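Local coordinates for S-M checkpoint control protein RAD4 (Schizosaccharomyces pombe, PDB 4BMD) that is essential for DNA replication and for the checkpoint that couples S and M phases, binding phosphorylated crb2 through its first two BRCT domains, at residues A[18-23]-A[29-34]; A[78-81]-A[86-89]. One frame throughout, in Å; residues are numbered along the deposited sequence.

Both contacts lie in BRCT 3, the first of the two BRCT repeats in this chain, and their centres are about 16 Å apart. Interaction 1 is a buried contact. It sets helix 25-36 against strand 17-20 and the turn after it, and its chemistry is wholly apolar: methyl on methyl and methyl over a ring. Interaction 2 is only partly buried. It folds the loop at 86-89 back on helix 74-82, and it mixes a guanidinium, a thiol sulfur and a backbone carbonyl round one phenylalanine. The two share no element directly. Helix 74-82 still connects them, because Ile-77 on that helix touches Leu-31 of interaction 1.

Interaction 1. Residues A[18-23]-A[29-34]; sequences FYLYEF and SRLHKC
Leu-31 points its CG anti to the backbone N (chi1 -165°), which carries the branch off helix 25-36 toward the strand. Leu-20 and Phe-23 use a different first torsion, with CG anti to the carbonyl carbon, and also point toward the helix. The three side chains meet at one methyl, CD2 of Leu-31. This methyl lies 3.8 Å from Leu-20 CD2, and Leu-20 CD1 is almost as near. Both methyls of Leu-20 face it from the same side. The two leucines run obliquely to one another.

The same Leu-31 CD2 sits over one face of the Phe-23 ring. It is 3.8 Å from the ring centroid and 13° off the ring normal, a CH-pi contact close to the middle of the ring. Phe-23 CZ and the two CE atoms are the nearest ring atoms, so the methyl sits slightly toward the CZ end of the face. The Phe-23 and Leu-31 side chains cross at about a right angle. No hydrogen bond spans the two segments, so packing alone makes this contact.

The segments belong to the first beta-alpha-beta unit of the BRCT fold: strand 17-20, helix 25-36 and strand 41-42. Strand 17-20 is an inner strand of the four-stranded parallel sheet. Leu-20 and Phe-23 also touch Val-54 of the adjacent strand 52-55, and Leu-31 reaches Ile-77 of helix 74-82.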
# COMPACT_ATOMS: atom_id res chain seq x y z
N PHE A 18 -16.08 4.25 13.69
CA PHE A 18 -15.05 4.79 12.82
C PHE A 18 -15.21 6.28 12.57
O PHE A 18 -16.33 6.80 12.54
CB PHE A 18 -15.04 4.04 11.48
CG PHE A 18 -14.69 2.58 11.61
CD1 PHE A 18 -15.67 1.64 11.85
CD2 PHE A 18 -13.37 2.16 11.49
CE1 PHE A 18 -15.35 0.30 11.97
CE2 PHE A 18 -13.04 0.82 11.60
CZ PHE A 18 -14.03 -0.11 11.84
N TYR A 19 -14.09 6.96 12.40
CA TYR A 19 -14.07 8.39 12.10
C TYR A 19 -13.38 8.62 10.76
O TYR A 19 -12.18 8.40 10.63
CB TYR A 19 -13.35 9.15 13.22
CG TYR A 19 -13.08 10.61 12.93
CD1 TYR A 19 -14.02 11.58 13.23
CD2 TYR A 19 -11.86 11.02 12.40
CE1 TYR A 19 -13.77 12.92 12.98
CE2 TYR A 19 -11.60 12.36 12.15
CZ TYR A 19 -12.56 13.30 12.44
OH TYR A 19 -12.31 14.63 12.19
N LEU A 20 -14.15 9.06 9.77
CA LEU A 20 -13.63 9.26 8.42
C LEU A 20 -13.14 10.69 8.24
O LEU A 20 -13.90 11.64 8.40
CB LEU A 20 -14.70 8.93 7.38
CG LEU A 20 -15.47 7.63 7.61
CD1 LEU A 20 -16.48 7.40 6.49
CD2 LEU A 20 -14.53 6.44 7.73
N TYR A 21 -11.86 10.84 7.90
CA TYR A 21 -11.24 12.16 7.83
C TYR A 21 -10.94 12.62 6.40
O TYR A 21 -10.22 11.94 5.67
CB TYR A 21 -9.96 12.18 8.66
CG TYR A 21 -9.21 13.49 8.63
CD1 TYR A 21 -9.65 14.58 9.38
CD2 TYR A 21 -8.08 13.65 7.85
CE1 TYR A 21 -8.97 15.78 9.35
CE2 TYR A 21 -7.39 14.84 7.82
CZ TYR A 21 -7.84 15.91 8.57
OH TYR A 21 -7.16 17.10 8.54
N GLU A 22 -11.49 13.77 6.04
CA GLU A 22 -11.22 14.42 4.75
C GLU A 22 -11.44 13.54 3.52
O GLU A 22 -10.69 13.62 2.55
CB GLU A 22 -9.81 15.02 4.72
CG GLU A 22 -9.65 16.24 5.61
CD GLU A 22 -10.57 17.37 5.21
OE1 GLU A 22 -10.36 17.97 4.13
OE2 GLU A 22 -11.51 17.67 5.98
N PHE A 23 -12.47 12.70 3.56
CA PHE A 23 -12.86 11.94 2.38
C PHE A 23 -13.80 12.78 1.52
O PHE A 23 -14.59 13.56 2.05
CB PHE A 23 -13.55 10.63 2.78
CG PHE A 23 -12.60 9.52 3.13
CD1 PHE A 23 -12.10 8.68 2.15
CD2 PHE A 23 -12.21 9.31 4.45
CE1 PHE A 23 -11.22 7.66 2.47
CE2 PHE A 23 -11.34 8.29 4.78
CZ PHE A 23 -10.84 7.47 3.79
N SER A 29 -20.07 8.22 1.30
CA SER A 29 -21.30 7.43 1.25
C SER A 29 -21.01 5.96 0.97
O SER A 29 -21.55 5.07 1.63
CB SER A 29 -22.25 7.99 0.18
OG SER A 29 -22.58 9.34 0.46
N ARG A 30 -20.14 5.70 -0.01
CA ARG A 30 -19.75 4.34 -0.35
C ARG A 30 -19.04 3.69 0.82
O ARG A 30 -19.30 2.54 1.17
CB ARG A 30 -18.85 4.34 -1.58
CG ARG A 30 -19.42 5.06 -2.78
CD ARG A 30 -18.50 4.97 -3.99
NE ARG A 30 -18.41 3.61 -4.52
CZ ARG A 30 -17.41 2.77 -4.27
NH1 ARG A 30 -16.40 3.15 -3.50
NH2 ARG A 30 -17.42 1.55 -4.80
N LEU A 31 -18.13 4.44 1.44
CA LEU A 31 -17.37 3.94 2.58
C LEU A 31 -18.27 3.76 3.79
O LEU A 31 -18.05 2.87 4.61
CB LEU A 31 -16.23 4.91 2.90
CG LEU A 31 -15.11 4.42 3.83
CD1 LEU A 31 -14.45 3.18 3.26
CD2 LEU A 31 -14.09 5.53 4.04
N HIS A 32 -19.29 4.61 3.89
CA HIS A 32 -20.25 4.54 4.99
C HIS A 32 -21.05 3.24 4.92
O HIS A 32 -21.25 2.57 5.93
CB HIS A 32 -21.19 5.74 4.97
CG HIS A 32 -22.09 5.83 6.16
ND1 HIS A 32 -21.80 6.64 7.24
CD2 HIS A 32 -23.26 5.22 6.45
CE1 HIS A 32 -22.76 6.52 8.14
NE2 HIS A 32 -23.66 5.67 7.69
N LYS A 33 -21.51 2.91 3.71
CA LYS A 33 -22.30 1.71 3.49
C LYS A 33 -21.49 0.44 3.78
O LYS A 33 -22.00 -0.51 4.37
CB LYS A 33 -22.84 1.68 2.06
CG LYS A 33 -23.65 0.44 1.73
CD LYS A 33 -24.12 0.46 0.28
CE LYS A 33 -24.91 -0.80 -0.05
NZ LYS A 33 -26.10 -0.95 0.83
N CYS A 34 -20.23 0.45 3.35
CA CYS A 34 -19.36 -0.70 3.54
C CYS A 34 -19.14 -1.01 5.02
O CYS A 34 -19.17 -2.17 5.42
CB CYS A 34 -18.02 -0.48 2.84
SG CYS A 34 -18.12 -0.42 1.03

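Interaction 2. Residues A[78-81]-A[86-89]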
# COMPACT_ATOMS: atom_id res chain seq x y z
N GLU A 78 -10.32 -2.66 3.60
CA GLU A 78 -10.37 -3.61 2.49
C GLU A 78 -9.63 -4.89 2.83
O GLU A 78 -10.07 -5.99 2.46
CB GLU A 78 -9.79 -2.98 1.22
CG GLU A 78 -10.49 -1.70 0.78
CD GLU A 78 -9.86 -1.09 -0.45
OE1 GLU A 78 -8.96 -1.72 -1.04
OE2 GLU A 78 -10.27 0.03 -0.83
N ARG A 79 -8.51 -4.77 3.53
CA ARG A 79 -7.74 -5.93 3.95
C ARG A 79 -8.51 -6.75 4.97
O ARG A 79 -8.46 -7.98 4.95
CB ARG A 79 -6.39 -5.51 4.53
CG ARG A 79 -5.34 -5.15 3.49
CD ARG A 79 -4.01 -4.83 4.15
NE ARG A 79 -3.58 -5.89 5.07
CZ ARG A 79 -2.85 -6.94 4.71
NH1 ARG A 79 -2.46 -7.08 3.45
NH2 ARG A 79 -2.52 -7.85 5.61
N CYS A 80 -9.22 -6.07 5.86
CA CYS A 80 -10.01 -6.73 6.88
C CYS A 80 -11.14 -7.57 6.28
O CYS A 80 -11.48 -8.63 6.79
CB CYS A 80 -10.58 -5.72 7.88
SG CYS A 80 -9.38 -5.08 9.07
N LEU A 81 -11.71 -7.08 5.18
CA LEU A 81 -12.80 -7.78 4.51
C LEU A 81 -12.27 -8.92 3.64
O LEU A 81 -12.93 -9.95 3.49
CB LEU A 81 -13.61 -6.81 3.66
CG LEU A 81 -14.22 -5.61 4.38
CD1 LEU A 81 -15.00 -4.75 3.40
CD2 LEU A 81 -15.12 -6.05 5.53
N ILE A 86 -9.75 -8.94 11.75
CA ILE A 86 -9.24 -7.62 12.11
C ILE A 86 -7.74 -7.64 12.35
O ILE A 86 -7.25 -8.25 13.31
CB ILE A 86 -9.96 -7.06 13.36
CG1 ILE A 86 -11.46 -6.93 13.09
CG2 ILE A 86 -9.36 -5.73 13.76
CD1 ILE A 86 -12.24 -6.39 14.27
N PHE A 87 -7.00 -6.96 11.48
CA PHE A 87 -5.55 -6.89 11.59
C PHE A 87 -5.12 -5.79 12.55
O PHE A 87 -5.90 -4.89 12.85
CB PHE A 87 -4.92 -6.63 10.21
CG PHE A 87 -5.21 -7.69 9.20
CD1 PHE A 87 -4.36 -8.78 9.06
CD2 PHE A 87 -6.32 -7.60 8.37
CE1 PHE A 87 -4.62 -9.76 8.12
CE2 PHE A 87 -6.58 -8.57 7.43
CZ PHE A 87 -5.73 -9.66 7.31
N GLY A 88 -3.88 -5.87 13.02
CA GLY A 88 -3.29 -4.79 13.78
C GLY A 88 -2.99 -3.64 12.84
O GLY A 88 -2.90 -3.84 11.63
N ILE A 89 -2.81 -2.44 13.39
CA ILE A 89 -2.60 -1.27 12.55
C ILE A 89 -1.21 -1.23 11.93
O ILE A 89 -0.96 -0.49 10.98
CB ILE A 89 -2.85 0.05 13.33
CG1 ILE A 89 -1.79 0.25 14.41
CG2 ILE A 89 -4.25 0.06 13.93
CD1 ILE A 89 -1.93 1.55 15.16
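Phe-87 presents one face to Arg-79 and its rim to the backbone of helix 74-82. The guanidinium stands over the face, with Arg-79 CZ 4.7 Å from the ring centroid and only 9° off the ring normal. This is a cation-pi contact, but not a flat stack: the two planes are 55° apart. Arg-79 NH2 is the nearest part, offset toward the rim and 3.8 Å from Phe-87 CE1. A bend at chi3 (52°) turns the end of the arginine chain toward the ring face. Its NH1 forms a salt bridge with Glu-120 in the second BRCT repeat, so the same guanidinium serves both the loop and the neighbouring domain.

Helix 74-82 is the last helix of BRCT 3, and residues 86-89 lie in the loop that follows it, ahead of helix 104-107. At the rim of the ring, Phe-87 CE2 lies 3.2 Å from the carbonyl O of Arg-79. Cys-80 CA is near the ring plane. Cys-80 SG meets the edge in a sulfur-aromatic contact, 4.0 Å from Phe-87 CD2, and also rests against Ile-86 CA. Replacing Phe-87 with an alanine would probably leave the Arg-79 guanidinium without its aromatic face and open a gap beside Cys-80 SG. The backbone O of Phe-87 accepts a weak hydrogen bond from Trp-76 NE1, on the same helix.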